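Local structure of probable starch synthase 4, chloroplastic/amyloplastic (Arabidopsis thaliana, 6GNE) at residues 82-87 and 93-98; 223-228 and 495-500; 324-329 and 441-446. The protein belongs to the plant starch synthases, two-domain GT-B glycosyltransferases, and holds adenosine-5'-diphosphate and glycans in its pockets. One frame throughout, in Å; residues are numbered along the deposited sequence.

Interaction 1. Residues 82-87 and 93-98; sequences NKIWIG and PVHFIE
Asn-82 CB lies 4.0 Å from Ile-97 CG2 at the start of an antiparallel beta hairpin made by strands 78-89 and 92-100, at one flank of the mixed sheet in the starch synthase catalytic domain. Lys-83 and Glu-98 then face each other as a hydrogen-bonded pair. Lys-83 N lies 2.9 Å from Glu-98 O, and Glu-98 N returns the bond to Lys-83 O at 2.8 Å.

Ile-84 is opposite Ile-97 in a non-hydrogen-bonded pair, on the face covered by helix 117-134. Its CG2 reaches diagonally to the edge of the His-95 imidazole, 4.0 Å from CD2 and in the ring plane.

Trp-85 pairs with Phe-96 through two backbone bonds, but its indole goes to Glu-98 instead. With CG anti to the backbone N (chi1 -166°) and the chain extended beyond it, Glu-98 carries its carboxylate along the Trp-85 face of the sheet to the indole edge, where NE1 donates to OE1 over 2.8 Å. The bond is bent, 140° at the hydrogen, and enters on the anti side of the carboxylate, 28° out of its plane. Lys-52 lies against the indole in a cation-pi contact and forms a long, weak ion pair with OE1, so its charge would probably favour an ionised Glu-98.

Ile-86, on the Ile-84 face, runs alongside His-95, both pointing the same way, with CG2 3.4 Å from CD2.

Gly-87 brings no side chain to the Trp-85 face. Its N approaches the edge of the Phe-96 ring, 4.2 Å from CE1, while Val-94 CG1 sits over one face of that ring. At the last pair between these two segments, Gly-87 O accepts from Val-94 N at 2.9 Å.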
loop_
_atom_site.group_PDB
_atom_site.type_symbol
_atom_site.label_atom_id
_atom_site.label_comp_id
_atom_site.label_asym_id
_atom_site.label_seq_id
_atom_site.Cartn_x
_atom_site.Cartn_y
_atom_site.Cartn_z
ATOM N N ASN A 82 1.270 27.763 -8.517
ATOM C CA ASN A 82 1.299 26.322 -8.840
ATOM C C ASN A 82 0.857 26.069 -10.289
ATOM O O ASN A 82 -0.226 26.518 -10.664
ATOM C CB ASN A 82 0.349 25.557 -7.913
ATOM C CG ASN A 82 0.704 25.697 -6.449
ATOM O OD1 ASN A 82 0.055 26.421 -5.716
ATOM N ND2 ASN A 82 1.721 24.994 -6.019
ATOM N N LYS A 83 1.684 25.386 -11.089
ATOM C CA LYS A 83 1.273 24.863 -12.411
ATOM C C LYS A 83 0.406 23.633 -12.170
ATOM O O LYS A 83 0.811 22.736 -11.456
ATOM C CB LYS A 83 2.470 24.429 -13.325
ATOM C CG LYS A 83 2.837 25.363 -14.468
ATOM C CD LYS A 83 3.305 26.725 -13.940
ATOM C CE LYS A 83 2.804 27.969 -14.719
ATOM N NZ LYS A 83 3.807 28.514 -15.676
ATOM N N ILE A 84 -0.773 23.605 -12.781
ATOM C CA ILE A 84 -1.672 22.458 -12.705
ATOM C C ILE A 84 -1.569 21.640 -14.000
ATOM O O ILE A 84 -1.623 22.200 -15.118
ATOM C CB ILE A 84 -3.128 22.910 -12.475
ATOM C CG1 ILE A 84 -3.209 23.854 -11.262
ATOM C CG2 ILE A 84 -4.058 21.718 -12.272
ATOM C CD1 ILE A 84 -2.507 23.350 -10.012
ATOM N N TRP A 85 -1.410 20.320 -13.836
ATOM C CA TRP A 85 -1.382 19.399 -14.965
ATOM C C TRP A 85 -2.574 18.468 -14.864
ATOM O O TRP A 85 -2.984 18.148 -13.757
ATOM C CB TRP A 85 -0.100 18.572 -14.953
ATOM C CG TRP A 85 1.161 19.342 -15.120
ATOM C CD1 TRP A 85 1.695 20.242 -14.244
ATOM C CD2 TRP A 85 2.057 19.286 -16.230
ATOM N NE1 TRP A 85 2.856 20.748 -14.736
ATOM C CE2 TRP A 85 3.109 20.175 -15.955
ATOM C CE3 TRP A 85 2.086 18.552 -17.417
ATOM C CZ2 TRP A 85 4.177 20.368 -16.839
ATOM C CZ3 TRP A 85 3.129 18.733 -18.274
ATOM C CH2 TRP A 85 4.157 19.655 -17.991
ATOM N N ILE A 86 -3.112 18.021 -16.006
ATOM C CA ILE A 86 -4.094 16.923 -15.980
ATOM C C ILE A 86 -3.693 15.821 -16.906
ATOM O O ILE A 86 -3.009 16.042 -17.874
ATOM C CB ILE A 86 -5.562 17.339 -16.309
ATOM C CG1 ILE A 86 -5.763 17.653 -17.794
ATOM C CG2 ILE A 86 -5.982 18.532 -15.467
ATOM C CD1 ILE A 86 -7.117 18.266 -18.137
ATOM N N GLY A 87 -4.185 14.642 -16.603
ATOM C CA GLY A 87 -3.901 13.465 -17.375
ATOM C C GLY A 87 -4.830 12.378 -16.943
ATOM O O GLY A 87 -5.570 12.532 -15.974
ATOM N N PRO A 93 -9.335 10.374 -14.028
ATOM C CA PRO A 93 -8.779 11.724 -14.166
ATOM C C PRO A 93 -7.860 12.090 -13.006
ATOM O O PRO A 93 -8.198 11.843 -11.866
ATOM C CB PRO A 93 -10.023 12.643 -14.170
ATOM C CG PRO A 93 -11.198 11.744 -14.266
ATOM C CD PRO A 93 -10.775 10.401 -13.744
ATOM N N VAL A 94 -6.705 12.671 -13.309
ATOM C CA VAL A 94 -5.741 13.063 -12.292
ATOM C C VAL A 94 -5.310 14.506 -12.504
ATOM O O VAL A 94 -5.183 14.958 -13.640
ATOM C CB VAL A 94 -4.499 12.154 -12.327
ATOM C CG1 VAL A 94 -3.565 12.466 -11.159
ATOM C CG2 VAL A 94 -4.944 10.689 -12.291
ATOM N N HIS A 95 -5.117 15.218 -11.396
ATOM C CA HIS A 95 -4.586 16.572 -11.354
ATOM C C HIS A 95 -3.258 16.482 -10.629
ATOM O O HIS A 95 -3.209 16.077 -9.481
ATOM C CB HIS A 95 -5.546 17.527 -10.613
ATOM C CG HIS A 95 -6.732 17.937 -11.431
ATOM N ND1 HIS A 95 -7.902 17.201 -11.465
ATOM C CD2 HIS A 95 -6.915 18.986 -12.279
ATOM C CE1 HIS A 95 -8.757 17.791 -12.287
ATOM N NE2 HIS A 95 -8.181 18.866 -12.801
ATOM N N PHE A 96 -2.179 16.836 -11.318
ATOM C CA PHE A 96 -0.841 16.864 -10.740
ATOM C C PHE A 96 -0.459 18.302 -10.426
ATOM O O PHE A 96 -0.495 19.163 -11.304
ATOM C CB PHE A 96 0.189 16.306 -11.717
ATOM C CG PHE A 96 -0.122 14.945 -12.265
ATOM C CD1 PHE A 96 -0.868 14.808 -13.416
ATOM C CD2 PHE A 96 0.378 13.814 -11.658
ATOM C CE1 PHE A 96 -1.125 13.562 -13.940
ATOM C CE2 PHE A 96 0.126 12.552 -12.175
ATOM C CZ PHE A 96 -0.641 12.433 -13.310
ATOM N N ILE A 97 -0.092 18.577 -9.183
ATOM C CA ILE A 97 0.270 19.936 -8.772
ATOM C C ILE A 97 1.781 20.092 -8.872
ATOM O O ILE A 97 2.525 19.338 -8.251
ATOM C CB ILE A 97 -0.236 20.233 -7.345
ATOM C CG1 ILE A 97 -1.763 20.017 -7.264
ATOM C CG2 ILE A 97 0.082 21.645 -6.928
ATOM C CD1 ILE A 97 -2.363 20.404 -5.915
ATOM N N GLU A 98 2.225 21.057 -9.672
ATOM C CA GLU A 98 3.643 21.433 -9.764
ATOM C C GLU A 98 3.910 22.787 -9.072
ATOM O O GLU A 98 3.673 23.830 -9.671
ATOM C CB GLU A 98 4.083 21.479 -11.225
ATOM C CG GLU A 98 5.579 21.522 -11.389
ATOM C CD GLU A 98 6.061 21.571 -12.824
ATOM O OE1 GLU A 98 5.290 21.750 -13.822
ATOM O OE2 GLU A 98 7.293 21.463 -12.915
#

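Interaction 2. Residues 223-228 and 495-500; sequences SNIVTT and TRSVSR
The flat group in this contact is the carboxamide of Asn-224, and it meets Ser-497 through neither a face nor a polar edge. Its OD1 and ND2 each stay 4.9 Å from Ser-497 OG. Both amide ends are engaged away from the helix: OD1 accepts from the backbone N of Ile-170 on the neighbouring strand, and ND2 makes a weak hydrogen bond to O2 of a bound alpha-D-glucopyranose. What touches the serine is the aliphatic stem, with Asn-224 CB 3.6 Å from Ser-497 OG.

The second touch comes from Ile-225. Its CD1 lies 3.8 Å from Ser-497 CB, with CG1 behind it at 4.1 Å from the same carbon. Ser-497 holds OG anti to its backbone N (chi1 -162°), which swings the hydroxyl over to Asn-224 and leaves CB to the isoleucine. Earlier in helix 484-499, Leu-493 and Tyr-494 also rest on Ile-225, and Tyr-490 OH is hydrogen-bonded to Thr-227 OG1.

The C-terminal helix thus packs on strand 225-228, which runs parallel to its neighbours in the sheet of the N-terminal domain, the return crossing characteristic of GT-B enzymes. No hydrogen bond links the two segments, and only 94 Å² is buried between them. The chemistry is that of van der Waals packing around one small residue, while the amide is bonded to the sheet and, weakly, to the sugar.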
loop_
_atom_site.group_PDB
_atom_site.type_symbol
_atom_site.label_atom_id
_atom_site.label_comp_id
_atom_site.label_asym_id
_atom_site.label_seq_id
_atom_site.Cartn_x
_atom_site.Cartn_y
_atom_site.Cartn_z
ATOM N N SER A 223 -12.050 14.199 10.759
ATOM C CA SER A 223 -12.659 13.522 9.623
ATOM C C SER A 223 -13.993 12.968 10.033
ATOM O O SER A 223 -14.167 12.604 11.168
ATOM C CB SER A 223 -11.746 12.417 9.119
ATOM O OG SER A 223 -10.496 12.964 8.716
ATOM N N ASN A 224 -14.922 12.888 9.096
ATOM C CA ASN A 224 -16.237 12.285 9.344
ATOM C C ASN A 224 -16.205 10.752 9.278
ATOM O O ASN A 224 -17.098 10.088 9.839
ATOM C CB ASN A 224 -17.249 12.805 8.314
ATOM C CG ASN A 224 -17.348 14.302 8.326
ATOM O OD1 ASN A 224 -16.880 15.013 7.405
ATOM N ND2 ASN A 224 -17.906 14.803 9.396
ATOM N N ILE A 225 -15.204 10.213 8.558
ATOM C CA ILE A 225 -15.014 8.779 8.390
ATOM C C ILE A 225 -13.528 8.508 8.536
ATOM O O ILE A 225 -12.718 9.170 7.884
ATOM C CB ILE A 225 -15.472 8.279 6.972
ATOM C CG1 ILE A 225 -16.929 8.662 6.667
ATOM C CG2 ILE A 225 -15.339 6.769 6.843
ATOM C CD1 ILE A 225 -17.260 8.638 5.180
ATOM N N VAL A 226 -13.166 7.526 9.370
ATOM C CA VAL A 226 -11.758 7.122 9.517
ATOM C C VAL A 226 -11.643 5.645 9.297
ATOM O O VAL A 226 -12.294 4.873 9.998
ATOM C CB VAL A 226 -11.202 7.443 10.926
ATOM C CG1 VAL A 226 -9.701 7.142 10.966
ATOM C CG2 VAL A 226 -11.535 8.904 11.345
ATOM N N THR A 227 -10.812 5.221 8.341
ATOM C CA THR A 227 -10.565 3.772 8.139
ATOM C C THR A 227 -9.103 3.405 8.212
ATOM O O THR A 227 -8.219 4.251 8.110
ATOM C CB THR A 227 -11.143 3.212 6.806
ATOM O OG1 THR A 227 -10.246 3.471 5.713
ATOM C CG2 THR A 227 -12.515 3.810 6.511
ATOM N N THR A 228 -8.879 2.111 8.426
ATOM C CA THR A 228 -7.604 1.487 8.143
ATOM C C THR A 228 -7.847 0.223 7.334
ATOM O O THR A 228 -8.985 -0.133 7.024
ATOM C CB THR A 228 -6.749 1.255 9.393
ATOM O OG1 THR A 228 -5.443 0.863 8.987
ATOM C CG2 THR A 228 -7.342 0.199 10.300
ATOM N N THR A 495 -22.064 7.351 1.528
ATOM C CA THR A 495 -23.493 7.703 1.450
ATOM C C THR A 495 -24.090 7.989 2.826
ATOM O O THR A 495 -24.802 8.965 2.973
ATOM C CB THR A 495 -24.343 6.633 0.731
ATOM O OG1 THR A 495 -24.033 5.338 1.250
ATOM C CG2 THR A 495 -24.091 6.646 -0.772
ATOM N N ARG A 496 -23.784 7.167 3.827
ATOM C CA ARG A 496 -24.327 7.336 5.179
ATOM C C ARG A 496 -23.856 8.629 5.816
ATOM O O ARG A 496 -24.641 9.281 6.521
ATOM C CB ARG A 496 -23.986 6.142 6.068
ATOM C CG ARG A 496 -24.642 6.094 7.443
ATOM C CD ARG A 496 -24.786 4.659 7.979
ATOM N NE ARG A 496 -23.493 4.021 8.346
ATOM C CZ ARG A 496 -22.942 2.918 7.806
ATOM N NH1 ARG A 496 -23.535 2.210 6.831
ATOM N NH2 ARG A 496 -21.757 2.501 8.266
ATOM N N SER A 497 -22.620 9.030 5.532
ATOM C CA SER A 497 -22.111 10.317 6.008
ATOM C C SER A 497 -22.731 11.535 5.295
ATOM O O SER A 497 -23.025 12.537 5.928
ATOM C CB SER A 497 -20.601 10.368 5.877
ATOM O OG SER A 497 -20.086 11.393 6.693
ATOM N N VAL A 498 -22.905 11.428 3.978
ATOM C CA VAL A 498 -23.571 12.464 3.175
ATOM C C VAL A 498 -25.005 12.693 3.655
ATOM O O VAL A 498 -25.434 13.847 3.796
ATOM C CB VAL A 498 -23.544 12.116 1.656
ATOM C CG1 VAL A 498 -24.519 12.981 0.841
ATOM C CG2 VAL A 498 -22.124 12.252 1.121
ATOM N N SER A 499 -25.730 11.602 3.938
ATOM C CA SER A 499 -27.138 11.739 4.332
ATOM C C SER A 499 -27.186 12.481 5.687
ATOM O O SER A 499 -27.834 13.510 5.789
ATOM C CB SER A 499 -27.876 10.399 4.335
ATOM O OG SER A 499 -27.794 9.787 5.591
ATOM N N ARG A 500 -26.449 11.966 6.682
ATOM C CA ARG A 500 -26.293 12.565 8.041
ATOM C C ARG A 500 -26.003 14.090 8.090
ATOM O O ARG A 500 -25.462 14.684 7.151
ATOM C CB ARG A 500 -25.196 11.799 8.832
#

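Interaction 3. Residues 324-329 and 441-446; sequences VHLIRH and FTFQTA
Leu-326, in the first turn of helix 324-336, comes closest through the backbone to Ala-446, just beyond strand 441-443, with their CA atoms 7.8 Å apart; the helical course is confirmed by Arg-328 N bonding to Val-324 O at 2.9 Å and His-329 N to His-325 O at 3.0 Å. The setting is the Rossmann-like C-terminal domain of the GT-B fold. Helix 324-336 follows strand 311-317 of a parallel six-stranded sheet, and 441-443 is an outermost strand, hydrogen-bonded to strand 412-416.

Leu-326 CD1 makes the nearest approaches. The residue has CG anti to its carbonyl carbon (chi1 -65°) and CD1 anti to CA (chi2 173°), an extended shape that thrusts CD1 at the far segment. There CD1 meets Phe-443 at the edge of the ring, near its plane, 4.3 Å from CZ. CD1 also packs on Ala-446, lying 4.1 Å from its C and 4.5 Å from its CB. Leu-326 CD2 stays 5.6 Å from Phe-443 CZ but comes to 4.5 Å from Ala-446 C.

Phe-443 leaves its backbone toward the helix, and CG stands between the backbone N and the carbonyl carbon (chi1 63°). Thr-445 O also sits at the ring edge, in plane, where the slightly positive C-H rim would suit a carbonyl oxygen. Phe-451 of helix 448-464 meets Phe-443 with its ring roughly perpendicular. His-329 reaches that helix too, through a hydrogen bond between His-329 NE2 and Asn-452 OD1.

Between the two segments 107 Å² is buried. The chemistry implies van der Waals packing without hydrogen bonds or charge pairs, with the leucine methyls against a phenyl edge and against CB and the carbonyl carbon of Ala-446.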
loop_
_atom_site.group_PDB
_atom_site.type_symbol
_atom_site.label_atom_id
_atom_site.label_comp_id
_atom_site.label_asym_id
_atom_site.label_seq_id
_atom_site.Cartn_x
_atom_site.Cartn_y
_atom_site.Cartn_z
ATOM N N VAL A 324 12.767 -8.917 8.356
ATOM C CA VAL A 324 13.944 -9.147 7.523
ATOM C C VAL A 324 14.885 -10.246 8.021
ATOM O O VAL A 324 15.555 -10.880 7.191
ATOM C CB VAL A 324 14.785 -7.873 7.290
ATOM C CG1 VAL A 324 14.099 -7.032 6.204
ATOM C CG2 VAL A 324 15.077 -7.120 8.588
ATOM N N HIS A 325 14.942 -10.458 9.349
ATOM C CA HIS A 325 15.745 -11.549 9.904
ATOM C C HIS A 325 15.157 -12.899 9.477
ATOM O O HIS A 325 15.927 -13.817 9.169
ATOM C CB HIS A 325 15.902 -11.451 11.442
ATOM C CG HIS A 325 16.695 -10.258 11.885
ATOM N ND1 HIS A 325 17.985 -10.027 11.459
ATOM C CD2 HIS A 325 16.372 -9.215 12.700
ATOM C CE1 HIS A 325 18.424 -8.896 11.987
ATOM N NE2 HIS A 325 17.466 -8.384 12.746
ATOM N N LEU A 326 13.823 -12.992 9.466
ATOM C CA LEU A 326 13.123 -14.172 8.964
ATOM C C LEU A 326 13.261 -14.371 7.462
ATOM O O LEU A 326 13.347 -15.499 7.009
ATOM C CB LEU A 326 11.633 -14.154 9.353
ATOM C CG LEU A 326 11.407 -14.247 10.856
ATOM C CD1 LEU A 326 9.933 -14.057 11.150
ATOM C CD2 LEU A 326 11.957 -15.586 11.416
ATOM N N ILE A 327 13.292 -13.288 6.697
ATOM C CA ILE A 327 13.532 -13.378 5.272
ATOM C C ILE A 327 14.948 -13.907 5.019
ATOM O O ILE A 327 15.134 -14.829 4.226
ATOM C CB ILE A 327 13.336 -12.037 4.572
ATOM C CG1 ILE A 327 11.844 -11.665 4.620
ATOM C CG2 ILE A 327 13.765 -12.110 3.126
ATOM C CD1 ILE A 327 11.515 -10.238 4.232
ATOM N N ARG A 328 15.932 -13.319 5.696
ATOM C CA ARG A 328 17.292 -13.829 5.666
ATOM C C ARG A 328 17.349 -15.337 5.969
ATOM O O ARG A 328 17.963 -16.084 5.206
ATOM C CB ARG A 328 18.149 -13.088 6.657
ATOM C CG ARG A 328 19.615 -13.483 6.631
ATOM C CD ARG A 328 20.368 -13.023 7.847
ATOM N NE ARG A 328 21.781 -12.851 7.498
ATOM C CZ ARG A 328 22.701 -13.830 7.464
ATOM N NH1 ARG A 328 23.965 -13.537 7.137
ATOM N NH2 ARG A 328 22.379 -15.101 7.739
ATOM N N HIS A 329 16.708 -15.768 7.055
ATOM C CA HIS A 329 16.690 -17.171 7.439
ATOM C C HIS A 329 16.070 -18.040 6.372
ATOM O O HIS A 329 16.559 -19.114 6.074
ATOM C CB HIS A 329 15.949 -17.393 8.761
ATOM C CG HIS A 329 15.755 -18.840 9.104
ATOM N ND1 HIS A 329 16.809 -19.680 9.370
ATOM C CD2 HIS A 329 14.634 -19.602 9.198
ATOM C CE1 HIS A 329 16.347 -20.894 9.634
ATOM N NE2 HIS A 329 15.029 -20.874 9.540
ATOM N N PHE A 441 -0.228 -21.248 4.257
ATOM C CA PHE A 441 0.441 -21.704 5.475
ATOM C C PHE A 441 0.755 -20.525 6.351
ATOM O O PHE A 441 1.200 -19.506 5.856
ATOM C CB PHE A 441 1.748 -22.406 5.114
ATOM C CG PHE A 441 1.554 -23.612 4.253
ATOM C CD1 PHE A 441 1.540 -23.487 2.885
ATOM C CD2 PHE A 441 1.382 -24.849 4.826
ATOM C CE1 PHE A 441 1.343 -24.582 2.083
ATOM C CE2 PHE A 441 1.197 -25.965 4.030
ATOM C CZ PHE A 441 1.151 -25.826 2.642
ATOM N N THR A 442 0.494 -20.666 7.661
ATOM C CA THR A 442 0.753 -19.592 8.618
ATOM C C THR A 442 1.561 -20.043 9.808
ATOM O O THR A 442 1.713 -21.206 10.058
ATOM C CB THR A 442 -0.568 -18.916 9.101
ATOM O OG1 THR A 442 -1.357 -19.797 9.919
ATOM C CG2 THR A 442 -1.419 -18.415 7.932
ATOM N N PHE A 443 2.098 -19.089 10.542
ATOM C CA PHE A 443 2.725 -19.353 11.852
ATOM C C PHE A 443 2.508 -18.165 12.784
ATOM O O PHE A 443 2.302 -17.034 12.322
ATOM C CB PHE A 443 4.221 -19.677 11.687
ATOM C CG PHE A 443 5.042 -18.568 11.114
ATOM C CD1 PHE A 443 5.077 -18.325 9.751
ATOM C CD2 PHE A 443 5.808 -17.771 11.947
ATOM C CE1 PHE A 443 5.857 -17.315 9.237
ATOM C CE2 PHE A 443 6.593 -16.725 11.446
ATOM C CZ PHE A 443 6.611 -16.492 10.088
ATOM N N GLN A 444 2.567 -18.424 14.083
ATOM C CA GLN A 444 2.293 -17.421 15.078
ATOM C C GLN A 444 3.552 -16.614 15.451
ATOM O O GLN A 444 3.642 -15.427 15.181
ATOM C CB GLN A 444 1.635 -18.066 16.298
ATOM C CG GLN A 444 0.957 -17.074 17.252
ATOM C CD GLN A 444 -0.182 -16.242 16.578
ATOM O OE1 GLN A 444 -1.339 -16.730 16.451
ATOM N NE2 GLN A 444 0.153 -14.987 16.121
ATOM N N THR A 445 4.527 -17.270 16.042
ATOM C CA THR A 445 5.651 -16.594 16.670
ATOM C C THR A 445 6.674 -16.133 15.649
ATOM O O THR A 445 7.006 -16.892 14.746
ATOM C CB THR A 445 6.385 -17.542 17.634
ATOM O OG1 THR A 445 5.437 -18.423 18.250
ATOM C CG2 THR A 445 7.153 -16.736 18.706
ATOM N N ALA A 446 7.222 -14.933 15.845
ATOM C CA ALA A 446 8.175 -14.339 14.927
ATOM C C ALA A 446 9.603 -14.823 15.163
ATOM O O ALA A 446 10.482 -14.035 15.432
ATOM C CB ALA A 446 8.101 -12.837 15.063
#

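How the interactions relate
Interactions 1 and 2 reach the same mixed sheet of the N-terminal domain at different strands; their centres are 27 Å apart and their nearest atoms about 18 Å. Interaction 3 belongs to the other domain. Its centre lies 42 Å from that of interaction 1, on the opposite side of the chain's centre, and 37 Å from that of interaction 2. None of the three touches another. In sequence, interaction 1 is a local hairpin, whereas the 266 residues separating the segments of interaction 2 include all of interaction 3, as the chain builds the C-terminal domain and then returns. Interaction 2 contributes Asn-224 to a glycan pocket, its side chain about 3 Å from a bound alpha-D-glucopyranose.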